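Local coordinates for protein [4Fe-4S]-dependent U34-ARNt thiolase (Methanococcus maripaludis, PDB 6SCY) that probably transfers sulfur to uridine 34 of tRNA, using ATP and a [4Fe-4S] cluster that it binds through three cysteines, at residues M85-I90 and I114-D119; M54-G59 and L81-V86. All blocks are in the same frame, centred on the assembly; numbering follows the deposited sequence.

Interaction 1 (M85-I90 and I114-D119). With SF4 (iron/sulfur cluster), chain E.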
loop_
_atom_site.group_PDB
_atom_site.type_symbol
_atom_site.label_atom_id
_atom_site.label_comp_id
_atom_site.label_asym_id
_atom_site.label_seq_id
_atom_site.Cartn_x
_atom_site.Cartn_y
_atom_site.Cartn_z
ATOM N N MET A 85 13.561 -29.707 -6.993
ATOM C CA MET A 85 13.739 -28.914 -8.207
ATOM C C MET A 85 12.587 -29.240 -9.155
ATOM O O MET A 85 12.349 -30.416 -9.442
ATOM C CB MET A 85 15.086 -29.220 -8.877
ATOM C CG MET A 85 16.283 -28.776 -8.075
ATOM S SD MET A 85 16.799 -30.064 -6.928
ATOM C CE MET A 85 18.495 -29.675 -6.771
ATOM N N VAL A 86 11.857 -28.213 -9.622
ATOM C CA VAL A 86 10.709 -28.426 -10.506
ATOM C C VAL A 86 11.003 -27.944 -11.930
ATOM O O VAL A 86 10.998 -26.740 -12.172
ATOM C CB VAL A 86 9.381 -27.842 -9.938
ATOM C CG1 VAL A 86 8.183 -28.327 -10.737
ATOM C CG2 VAL A 86 9.198 -28.182 -8.463
ATOM N N ASN A 87 11.273 -28.867 -12.867
ATOM C CA ASN A 87 11.502 -28.484 -14.263
ATOM C C ASN A 87 10.146 -28.241 -14.904
ATOM O O ASN A 87 9.386 -29.186 -15.141
ATOM C CB ASN A 87 12.303 -29.541 -15.040
ATOM C CG ASN A 87 12.328 -29.331 -16.542
ATOM O OD1 ASN A 87 12.446 -28.209 -17.056
ATOM N ND2 ASN A 87 12.214 -30.421 -17.278
ATOM N N GLU A 88 9.845 -26.962 -15.173
ATOM C CA GLU A 88 8.582 -26.535 -15.782
ATOM C C GLU A 88 8.381 -27.106 -17.191
ATOM O O GLU A 88 7.256 -27.109 -17.693
ATOM C CB GLU A 88 8.439 -25.006 -15.761
ATOM C CG GLU A 88 8.290 -24.432 -14.364
ATOM C CD GLU A 88 9.449 -23.613 -13.828
ATOM O OE1 GLU A 88 10.563 -23.688 -14.393
ATOM O OE2 GLU A 88 9.242 -22.898 -12.820
ATOM N N GLY A 89 9.467 -27.600 -17.792
ATOM C CA GLY A 89 9.467 -28.198 -19.120
ATOM C C GLY A 89 9.259 -27.203 -20.242
ATOM O O GLY A 89 9.194 -27.605 -21.405
ATOM N N ILE A 90 9.175 -25.893 -19.907
ATOM C CA ILE A 90 8.974 -24.802 -20.864
ATOM C C ILE A 90 10.306 -24.517 -21.593
ATOM O O ILE A 90 10.906 -23.452 -21.415
ATOM C CB ILE A 90 8.310 -23.534 -20.214
ATOM C CG1 ILE A 90 7.223 -23.899 -19.166
ATOM C CG2 ILE A 90 7.728 -22.601 -21.288
ATOM C CD1 ILE A 90 6.739 -22.727 -18.256
ATOM N N ILE A 114 14.407 -34.179 -8.341
ATOM C CA ILE A 114 13.990 -33.458 -9.547
ATOM C C ILE A 114 12.649 -34.012 -10.029
ATOM O O ILE A 114 12.558 -35.176 -10.423
ATOM C CB ILE A 114 15.058 -33.427 -10.672
ATOM C CG1 ILE A 114 16.482 -33.133 -10.119
ATOM C CG2 ILE A 114 14.645 -32.425 -11.766
ATOM C CD1 ILE A 114 17.606 -33.806 -10.877
ATOM N N VAL A 115 11.614 -33.173 -9.958
ATOM C CA VAL A 115 10.241 -33.484 -10.338
ATOM C C VAL A 115 9.880 -32.592 -11.518
ATOM O O VAL A 115 10.253 -31.420 -11.534
ATOM C CB VAL A 115 9.286 -33.290 -9.126
ATOM C CG1 VAL A 115 7.821 -33.346 -9.537
ATOM C CG2 VAL A 115 9.567 -34.318 -8.039
ATOM N N HIS A 116 9.122 -33.140 -12.484
ATOM C CA HIS A 116 8.685 -32.445 -13.698
ATOM C C HIS A 116 7.212 -32.011 -13.661
ATOM O O HIS A 116 6.407 -32.595 -12.927
ATOM C CB HIS A 116 8.967 -33.317 -14.935
ATOM C CG HIS A 116 10.390 -33.758 -15.014
ATOM N ND1 HIS A 116 11.375 -32.925 -15.507
ATOM C CD2 HIS A 116 10.961 -34.913 -14.598
ATOM C CE1 HIS A 116 12.507 -33.605 -15.400
ATOM N NE2 HIS A 116 12.308 -34.808 -14.864
ATOM N N PHE A 117 6.873 -30.973 -14.457
ATOM C CA PHE A 117 5.515 -30.443 -14.613
ATOM C C PHE A 117 4.700 -31.472 -15.412
ATOM O O PHE A 117 3.534 -31.726 -15.100
ATOM C CB PHE A 117 5.560 -29.090 -15.360
ATOM C CG PHE A 117 5.309 -27.824 -14.560
ATOM C CD1 PHE A 117 6.028 -27.556 -13.402
ATOM C CD2 PHE A 117 4.414 -26.866 -15.010
ATOM C CE1 PHE A 117 5.812 -26.377 -12.679
ATOM C CE2 PHE A 117 4.215 -25.678 -14.299
ATOM C CZ PHE A 117 4.912 -25.446 -13.137
ATOM N N LYS A 118 5.348 -32.084 -16.426
ATOM C CA LYS A 118 4.775 -33.104 -17.304
ATOM C C LYS A 118 4.472 -34.406 -16.564
ATOM O O LYS A 118 3.512 -35.093 -16.912
ATOM C CB LYS A 118 5.662 -33.342 -18.548
ATOM C CG LYS A 118 7.145 -33.603 -18.266
ATOM C CD LYS A 118 8.012 -33.379 -19.507
ATOM C CE LYS A 118 9.485 -33.569 -19.221
ATOM N NZ LYS A 118 10.334 -33.129 -20.361
ATOM N N ASP A 119 5.279 -34.727 -15.532
ATOM C CA ASP A 119 5.135 -35.926 -14.696
ATOM C C ASP A 119 3.880 -35.855 -13.810
ATOM O O ASP A 119 3.354 -36.899 -13.410
ATOM C CB ASP A 119 6.399 -36.141 -13.842
ATOM C CG ASP A 119 6.415 -37.453 -13.087
ATOM O OD1 ASP A 119 6.663 -38.502 -13.724
ATOM O OD2 ASP A 119 6.171 -37.434 -11.861
HETATM FE FE1 SF4 E . 6.635 -17.132 -14.897
HETATM FE FE2 SF4 E . 6.925 -19.852 -14.610
HETATM FE FE3 SF4 E . 8.726 -18.156 -13.420
HETATM FE FE4 SF4 E . 8.706 -18.431 -16.155
HETATM S S1 SF4 E . 9.213 -20.057 -14.608
HETATM S S2 SF4 E . 8.836 -16.463 -14.980
HETATM S S3 SF4 E . 6.458 -18.713 -16.554
HETATM S S4 SF4 E . 6.484 -18.342 -12.940
#

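Interaction 2 (M54-G59 and L81-V86). With SO4 (sulfate ion), chain L.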
loop_
_atom_site.group_PDB
_atom_site.type_symbol
_atom_site.label_atom_id
_atom_site.label_comp_id
_atom_site.label_asym_id
_atom_site.label_seq_id
_atom_site.Cartn_x
_atom_site.Cartn_y
_atom_site.Cartn_z
ATOM N N MET A 54 12.661 -28.137 0.523
ATOM C CA MET A 54 12.985 -26.780 0.103
ATOM C C MET A 54 13.021 -26.625 -1.394
ATOM O O MET A 54 13.763 -27.332 -2.071
ATOM C CB MET A 54 14.267 -26.242 0.764
ATOM C CG MET A 54 15.418 -27.184 0.755
ATOM S SD MET A 54 16.893 -26.383 1.388
ATOM C CE MET A 54 18.087 -27.523 0.832
ATOM N N GLY A 55 12.191 -25.717 -1.894
ATOM C CA GLY A 55 12.092 -25.409 -3.312
ATOM C C GLY A 55 13.339 -24.703 -3.793
ATOM O O GLY A 55 13.554 -23.533 -3.468
ATOM N N LEU A 56 14.186 -25.440 -4.531
ATOM C CA LEU A 56 15.438 -24.963 -5.109
ATOM C C LEU A 56 15.282 -24.727 -6.609
ATOM O O LEU A 56 14.692 -25.562 -7.311
ATOM C CB LEU A 56 16.548 -25.980 -4.857
ATOM C CG LEU A 56 17.477 -25.675 -3.712
ATOM C CD1 LEU A 56 16.833 -25.993 -2.393
ATOM C CD2 LEU A 56 18.764 -26.443 -3.859
ATOM N N SER A 57 15.805 -23.587 -7.102
ATOM C CA SER A 57 15.718 -23.237 -8.517
ATOM C C SER A 57 17.067 -22.834 -9.141
ATOM O O SER A 57 17.101 -22.427 -10.307
ATOM C CB SER A 57 14.654 -22.170 -8.741
ATOM O OG SER A 57 14.940 -21.009 -7.981
ATOM N N GLY A 58 18.156 -22.969 -8.378
ATOM C CA GLY A 58 19.505 -22.674 -8.856
ATOM C C GLY A 58 20.043 -21.265 -8.674
ATOM O O GLY A 58 21.257 -21.052 -8.774
ATOM N N GLY A 59 19.156 -20.309 -8.405
ATOM C CA GLY A 59 19.530 -18.913 -8.204
ATOM C C GLY A 59 20.172 -18.659 -6.859
ATOM O O GLY A 59 20.110 -19.522 -5.977
ATOM N N LEU A 81 16.643 -32.576 5.661
ATOM C CA LEU A 81 16.523 -31.493 4.687
ATOM C C LEU A 81 16.518 -32.091 3.271
ATOM O O LEU A 81 17.481 -32.743 2.868
ATOM C CB LEU A 81 17.685 -30.497 4.887
ATOM C CG LEU A 81 17.541 -29.094 4.317
ATOM C CD1 LEU A 81 16.493 -28.312 5.051
ATOM C CD2 LEU A 81 18.843 -28.345 4.420
ATOM N N ILE A 82 15.404 -31.927 2.548
ATOM C CA ILE A 82 15.238 -32.445 1.189
ATOM C C ILE A 82 15.086 -31.259 0.238
ATOM O O ILE A 82 14.379 -30.315 0.569
ATOM C CB ILE A 82 14.031 -33.434 1.079
ATOM C CG1 ILE A 82 14.008 -34.444 2.236
ATOM C CG2 ILE A 82 14.019 -34.174 -0.279
ATOM C CD1 ILE A 82 12.632 -35.062 2.492
ATOM N N ALA A 83 15.738 -31.297 -0.937
ATOM C CA ALA A 83 15.637 -30.229 -1.936
ATOM C C ALA A 83 14.806 -30.688 -3.113
ATOM O O ALA A 83 15.012 -31.790 -3.610
ATOM C CB ALA A 83 17.018 -29.808 -2.405
ATOM N N ILE A 84 13.853 -29.863 -3.546
ATOM C CA ILE A 84 12.986 -30.185 -4.681
ATOM C C ILE A 84 13.186 -29.188 -5.810
ATOM O O ILE A 84 12.969 -27.984 -5.620
ATOM C CB ILE A 84 11.477 -30.318 -4.327
ATOM C CG1 ILE A 84 11.224 -31.058 -2.997
ATOM C CG2 ILE A 84 10.713 -30.967 -5.486
ATOM C CD1 ILE A 84 10.095 -30.450 -2.181
ATOM N N MET A 85 13.561 -29.707 -6.993
ATOM C CA MET A 85 13.739 -28.914 -8.207
ATOM C C MET A 85 12.587 -29.240 -9.155
ATOM O O MET A 85 12.349 -30.416 -9.442
ATOM C CB MET A 85 15.086 -29.220 -8.877
ATOM C CG MET A 85 16.283 -28.776 -8.075
ATOM S SD MET A 85 16.799 -30.064 -6.928
ATOM C CE MET A 85 18.495 -29.675 -6.771
ATOM N N VAL A 86 11.857 -28.213 -9.622
ATOM C CA VAL A 86 10.709 -28.426 -10.506
ATOM C C VAL A 86 11.003 -27.944 -11.930
ATOM O O VAL A 86 10.998 -26.740 -12.172
ATOM C CB VAL A 86 9.381 -27.842 -9.938
ATOM C CG1 VAL A 86 8.183 -28.327 -10.737
ATOM C CG2 VAL A 86 9.198 -28.182 -8.463
HETATM S S SO4 L . 16.110 -17.840 -7.054
HETATM O O1 SO4 L . 15.929 -18.658 -5.857
HETATM O O2 SO4 L . 16.321 -18.713 -8.199
HETATM O O3 SO4 L . 17.257 -16.948 -6.895
HETATM O O4 SO4 L . 14.918 -17.037 -7.291
#

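Interaction 1 (M85-I90 and I114-D119)
M85, V86 and N87 pair in parallel with I114, V115 and H116, the short strand axes approaching to 4.7 Å and their directions differing by 32°. Three backbone hydrogen bonds fix the register: V115 N to M85 O, N87 N to V115 O, and F117 N to N87 O, the last carrying the pairing one residue past the end of strand 111-116. Side chains then sort by face. On the face of N87 and H116, the asparagine amide donates through ND2 to ND1 of the imidazole at 3.2 Å. The bond is nearly straight and lies close to both the ring plane and the amide plane, although these planes stand 84° apart. N87 has CG anti to its own N (chi1 168°), which carries the amide to the ring edge; its OD1 takes a weak bond from G89 N, two residues on. On the face of V86 and V115, V86 CG1 meets the edge of the F117 ring, 3.5 Å from CD1. E88 CG lies over a face of the same ring in a CH-pi contact, 3.9 Å from the centroid. Beyond CG the glutamate bends at chi2, and its carboxylate reaches the iron-sulfur cluster, with OE2 3.4 Å from S1. R94 and R149 form salt bridges to OE1 and OE2 respectively, while I148 of helix 141-159 packs on F117. With ND1 accepting from N87 ND2, a neutral H116 would probably carry its proton on NE2. The chemistry thus divides the strand ends: a polar pair orients N87, while aromatic packing and two arginines position the E88 carboxylate at the cluster.

Interaction 2 (M54-G59 and L81-V86)
L56 and A83 meet at the apolar centre, where CD1 of the leucine lies 3.8 Å from CB of the alanine and CD2 is only slightly farther away. On the same side of the sheet, M54 and L81 cross at about a right angle. M54 has CG between its backbone N and carbonyl carbon (chi1 46°), then runs extended, so that SD and CE pass across the branched end of L81; CE approaches CD2 to 3.8 Å. Shortening M54 to an alanine would remove SD and CE, and is likely to leave L81 without this apolar partner and open a gap beside M65 and A66 of helix 60-75. At the other end, L56 CB rests against M85 CG at 4.3 Å. Beneath these side chains the strands pair in parallel, M54 opposite A83 and G55 opposite I84. I84 N donates to M54 O at 2.9 Å and 171°, and L56 N donates to I84 O at 3.0 Å. M54 N to I82 O is weak, bent to 128° at the hydrogen. Past L56 the chain leaves the strand and turns through S57, G58 and G59, the last being the N-cap of helix 60-75. The polar edge lies here: S57 OG donates to O2 of a sulfate at 2.7 Å, G59 N adds a weak bond to the same oxygen, and S62 N also binds the anion. The SGGKDS sequence at this turn is the PP-loop motif, and G55, L56 and S57 are predicted to bind ATP. Hydroxyl and amide donors gathered at a helix start thus suit an anion, consistent with the sulfate marking a nucleotide phosphate site.

Overall arrangement
Along the chain, strand 51-55 comes first; its end runs into the turn before helix 60-75, and the return in strand 80-87 closes interaction 2. From that strand the chain runs on through helix 95-108 to strand 111-116, whose end closes interaction 1. The two closures follow one another instead of nesting, overlapping at M85 and V86, with centres 12 Å apart. They close two successive beta-alpha-beta units, making strand 80-87 the shared neighbour of 51-55 and 111-116 in a parallel sheet. Together they tie the predicted ATP-binding turn of this PP-loop fold to the iron-sulfur site, both at C-terminal strand ends, with strand 111-116 outermost in the chain's sheet.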